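Local coordinates for N-acetylgalactosaminyltransferase 7 (Homo sapiens, PDB 6IWR), which belongs to the polypeptide GalNAc-transferase family, joining a GT-A glycosyltransferase domain to a ricin-type beta-trefoil lectin domain, at residues A[183-188]-A[210-215]. Sequence-based numbering, arbitrary orientation.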
ATOM      1  N   VAL A 183     -31.485 -14.485  13.825  1.00 24.20           N
ATOM      2  CA  VAL A 183     -31.806 -14.558  12.403  1.00 26.10           C
ATOM      3  C   VAL A 183     -30.536 -14.284  11.608  1.00 27.28           C
ATOM      4  O   VAL A 183     -30.013 -13.162  11.632  1.00 27.23           O
ATOM      5  CB  VAL A 183     -32.910 -13.554  12.038  1.00 25.66           C
ATOM      6  CG1 VAL A 183     -33.031 -13.418  10.512  1.00 26.05           C
ATOM      7  CG2 VAL A 183     -34.222 -13.964  12.658  1.00 22.86           C
ATOM      8  N   LEU A 184     -30.024 -15.297  10.916  1.00 27.60           N
ATOM      9  CA  LEU A 184     -28.902 -15.091  10.010  1.00 28.83           C
ATOM     10  C   LEU A 184     -29.471 -14.781   8.636  1.00 30.10           C
ATOM     11  O   LEU A 184     -30.397 -15.459   8.180  1.00 33.89           O
ATOM     12  CB  LEU A 184     -27.983 -16.312   9.950  1.00 25.60           C
ATOM     13  CG  LEU A 184     -27.568 -17.009  11.250  1.00 28.35           C
ATOM     14  CD1 LEU A 184     -26.839 -18.309  10.920  1.00 25.71           C
ATOM     15  CD2 LEU A 184     -26.716 -16.128  12.195  1.00 23.43           C
ATOM     16  N   ILE A 185     -28.956 -13.731   8.004  1.00 30.95           N
ATOM     17  CA  ILE A 185     -29.370 -13.329   6.664  1.00 32.35           C
ATOM     18  C   ILE A 185     -28.210 -13.600   5.721  1.00 33.05           C
ATOM     19  O   ILE A 185     -27.190 -12.896   5.741  1.00 33.59           O
ATOM     20  CB  ILE A 185     -29.787 -11.855   6.591  1.00 29.41           C
ATOM     21  CG1 ILE A 185     -30.939 -11.564   7.538  1.00 23.11           C
ATOM     22  CG2 ILE A 185     -30.190 -11.518   5.161  1.00 28.54           C
ATOM     23  CD1 ILE A 185     -32.242 -12.104   7.068  1.00 26.52           C
ATOM     24  N   ASP A 186     -28.381 -14.611   4.880  1.00 35.11           N
ATOM     25  CA  ASP A 186     -27.401 -14.967   3.861  1.00 33.00           C
ATOM     26  C   ASP A 186     -27.586 -14.050   2.668  1.00 33.62           C
ATOM     27  O   ASP A 186     -28.591 -14.156   1.958  1.00 34.93           O
ATOM     28  CB  ASP A 186     -27.603 -16.415   3.439  1.00 33.24           C
ATOM     29  CG  ASP A 186     -26.546 -16.884   2.493  1.00 36.60           C
ATOM     30  OD1 ASP A 186     -25.867 -16.028   1.875  1.00 37.49           O
ATOM     31  OD2 ASP A 186     -26.384 -18.117   2.394  1.00 39.03           O
ATOM     32  N   ASP A 187     -26.634 -13.154   2.431  1.00 32.09           N
ATOM     33  CA  ASP A 187     -26.737 -12.272   1.267  1.00 32.55           C
ATOM     34  C   ASP A 187     -26.035 -12.883   0.053  1.00 36.55           C
ATOM     35  O   ASP A 187     -25.070 -12.337  -0.490  1.00 33.67           O
ATOM     36  CB  ASP A 187     -26.174 -10.896   1.576  1.00 35.75           C
ATOM     37  CG  ASP A 187     -26.652  -9.854   0.595  1.00 35.22           C
ATOM     38  OD1 ASP A 187     -27.788 -10.015   0.087  1.00 35.34           O
ATOM     39  OD2 ASP A 187     -25.889  -8.899   0.325  1.00 39.89           O
ATOM     40  N   PHE A 188     -26.533 -14.052  -0.357  1.00 37.07           N
ATOM     41  CA  PHE A 188     -26.198 -14.628  -1.658  1.00 41.97           C
ATOM     42  C   PHE A 188     -24.769 -15.179  -1.693  1.00 41.57           C
ATOM     43  O   PHE A 188     -24.060 -15.011  -2.683  1.00 42.79           O
ATOM     44  CB  PHE A 188     -26.403 -13.596  -2.773  1.00 38.67           C
ATOM     45  CG  PHE A 188     -26.707 -14.202  -4.097  1.00 38.81           C
ATOM     46  CD1 PHE A 188     -27.734 -15.121  -4.221  1.00 39.68           C
ATOM     47  CD2 PHE A 188     -25.977 -13.862  -5.220  1.00 40.03           C
ATOM     48  CE1 PHE A 188     -28.024 -15.699  -5.446  1.00 38.61           C
ATOM     49  CE2 PHE A 188     -26.261 -14.431  -6.456  1.00 32.05           C
ATOM     50  CZ  PHE A 188     -27.284 -15.347  -6.567  1.00 36.61           C
ATOM     51  N   LYS A 210     -32.024 -19.257  12.990  1.00 26.07           N
ATOM     52  CA  LYS A 210     -32.628 -19.532  11.704  1.00 27.27           C
ATOM     53  C   LYS A 210     -31.867 -18.725  10.661  1.00 32.54           C
ATOM     54  O   LYS A 210     -31.229 -17.713  10.977  1.00 30.54           O
ATOM     55  CB  LYS A 210     -34.147 -19.211  11.722  1.00 28.19           C
ATOM     56  CG  LYS A 210     -34.536 -17.934  12.492  1.00 28.51           C
ATOM     57  CD  LYS A 210     -36.040 -17.790  12.764  1.00 29.64           C
ATOM     58  CE  LYS A 210     -36.539 -18.744  13.876  1.00 35.46           C
ATOM     59  NZ  LYS A 210     -36.802 -18.065  15.176  1.00 31.43           N
ATOM     60  N   VAL A 211     -31.882 -19.217   9.424  1.00 30.43           N
ATOM     61  CA  VAL A 211     -31.204 -18.559   8.319  1.00 28.23           C
ATOM     62  C   VAL A 211     -32.228 -18.321   7.231  1.00 29.72           C
ATOM     63  O   VAL A 211     -33.088 -19.167   6.991  1.00 31.43           O
ATOM     64  CB  VAL A 211     -30.022 -19.391   7.777  1.00 30.45           C
ATOM     65  CG1 VAL A 211     -30.509 -20.729   7.235  1.00 26.07           C
ATOM     66  CG2 VAL A 211     -29.281 -18.604   6.717  1.00 32.09           C
ATOM     67  N   PHE A 212     -32.140 -17.173   6.583  1.00 32.00           N
ATOM     68  CA  PHE A 212     -32.946 -16.878   5.412  1.00 34.02           C
ATOM     69  C   PHE A 212     -32.000 -16.465   4.305  1.00 34.42           C
ATOM     70  O   PHE A 212     -31.110 -15.640   4.526  1.00 35.65           O
ATOM     71  CB  PHE A 212     -33.977 -15.775   5.673  1.00 32.86           C
ATOM     72  CG  PHE A 212     -34.989 -16.124   6.738  1.00 32.11           C
ATOM     73  CD1 PHE A 212     -35.801 -17.233   6.608  1.00 31.78           C
ATOM     74  CD2 PHE A 212     -35.129 -15.327   7.866  1.00 35.10           C
ATOM     75  CE1 PHE A 212     -36.726 -17.549   7.582  1.00 34.13           C
ATOM     76  CE2 PHE A 212     -36.060 -15.639   8.856  1.00 31.80           C
ATOM     77  CZ  PHE A 212     -36.865 -16.754   8.709  1.00 29.08           C
ATOM     78  N   ARG A 213     -32.178 -17.068   3.131  1.00 37.45           N
ATOM     79  CA  ARG A 213     -31.374 -16.793   1.950  1.00 31.23           C
ATOM     80  C   ARG A 213     -31.993 -15.688   1.109  1.00 35.37           C
ATOM     81  O   ARG A 213     -33.213 -15.620   0.939  1.00 41.22           O
ATOM     82  CB  ARG A 213     -31.242 -18.041   1.092  1.00 31.20           C
ATOM     83  CG  ARG A 213     -30.011 -18.820   1.336  1.00 32.95           C
ATOM     84  CD  ARG A 213     -30.033 -19.479   2.695  1.00 32.79           C
ATOM     85  NE  ARG A 213     -28.692 -19.962   3.038  1.00 38.42           N
ATOM     86  CZ  ARG A 213     -28.470 -21.058   3.743  1.00 37.40           C
ATOM     87  NH1 ARG A 213     -29.496 -21.787   4.168  1.00 49.69           N
ATOM     88  NH2 ARG A 213     -27.239 -21.440   3.999  1.00 38.72           N
ATOM     89  N   ASN A 214     -31.131 -14.839   0.558  1.00 38.84           N
ATOM     90  CA  ASN A 214     -31.515 -13.820  -0.404  1.00 34.03           C
ATOM     91  C   ASN A 214     -31.342 -14.367  -1.811  1.00 38.30           C
ATOM     92  O   ASN A 214     -30.382 -15.086  -2.085  1.00 40.55           O
ATOM     93  CB  ASN A 214     -30.668 -12.558  -0.226  1.00 34.61           C
ATOM     94  CG  ASN A 214     -31.058 -11.778   0.995  1.00 35.97           C
ATOM     95  OD1 ASN A 214     -32.137 -11.973   1.542  1.00 34.09           O
ATOM     96  ND2 ASN A 214     -30.190 -10.875   1.426  1.00 34.96           N
ATOM     97  N   GLU A 215     -32.274 -14.018  -2.705  1.00 46.59           N
ATOM     98  CA  GLU A 215     -32.243 -14.568  -4.056  1.00 41.56           C
ATOM     99  C   GLU A 215     -31.183 -13.884  -4.913  1.00 42.44           C
ATOM    100  O   GLU A 215     -30.663 -14.483  -5.858  1.00 49.05           O
ATOM    101  CB  GLU A 215     -33.624 -14.452  -4.695  1.00 49.91           C
ATOM    102  CG  GLU A 215     -34.703 -15.257  -3.983  1.00 53.26           C
ATOM    103  CD  GLU A 215     -36.094 -14.671  -4.183  1.00 71.90           C
ATOM    104  OE1 GLU A 215     -36.188 -13.518  -4.677  1.00 74.78           O
ATOM    105  OE2 GLU A 215     -37.090 -15.357  -3.844  1.00 76.95           O
TER
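V183 lays its CG1 methyl against the F212 ring, 3.9 Å from CD2, where two parallel strands of a beta-alpha-beta unit meet in the Rossmann-like sheet of the GT-A fold. Strands 179-186 and 209-213 illustrate how such a pair is stitched: each backbone amide of L184, F212, D186 and N214 reaches a carbonyl of the other segment, as in L184 N to K210 O at 2.7 Å. I185 shares the face of V183 and F212, its CD1 lying at the ring's edge, while K230 makes a cation-pi contact with F212. On the face of L184 and V211, D186 and R213 form a salt bridge. With CG anti to the backbone N (chi1 -174°), D186 places OD2 3.0 Å from R213 NE, in the guanidinium plane although the two flat groups are inclined by 51°. V211 CG2 sits over one guanidinium face, and R213 NH1 makes a second salt bridge, to D199; D186 OD1 turns to S189. Past the strand ends a side-chain bond is added to the backbone ones. The side chain of D187, about 13 Å from the bound manganese ion, receives N214 ND2 at OD1, 2.9 Å away. E218 N is a second donor to that oxygen, and the N214 amide plane stands 84° from the carboxylate.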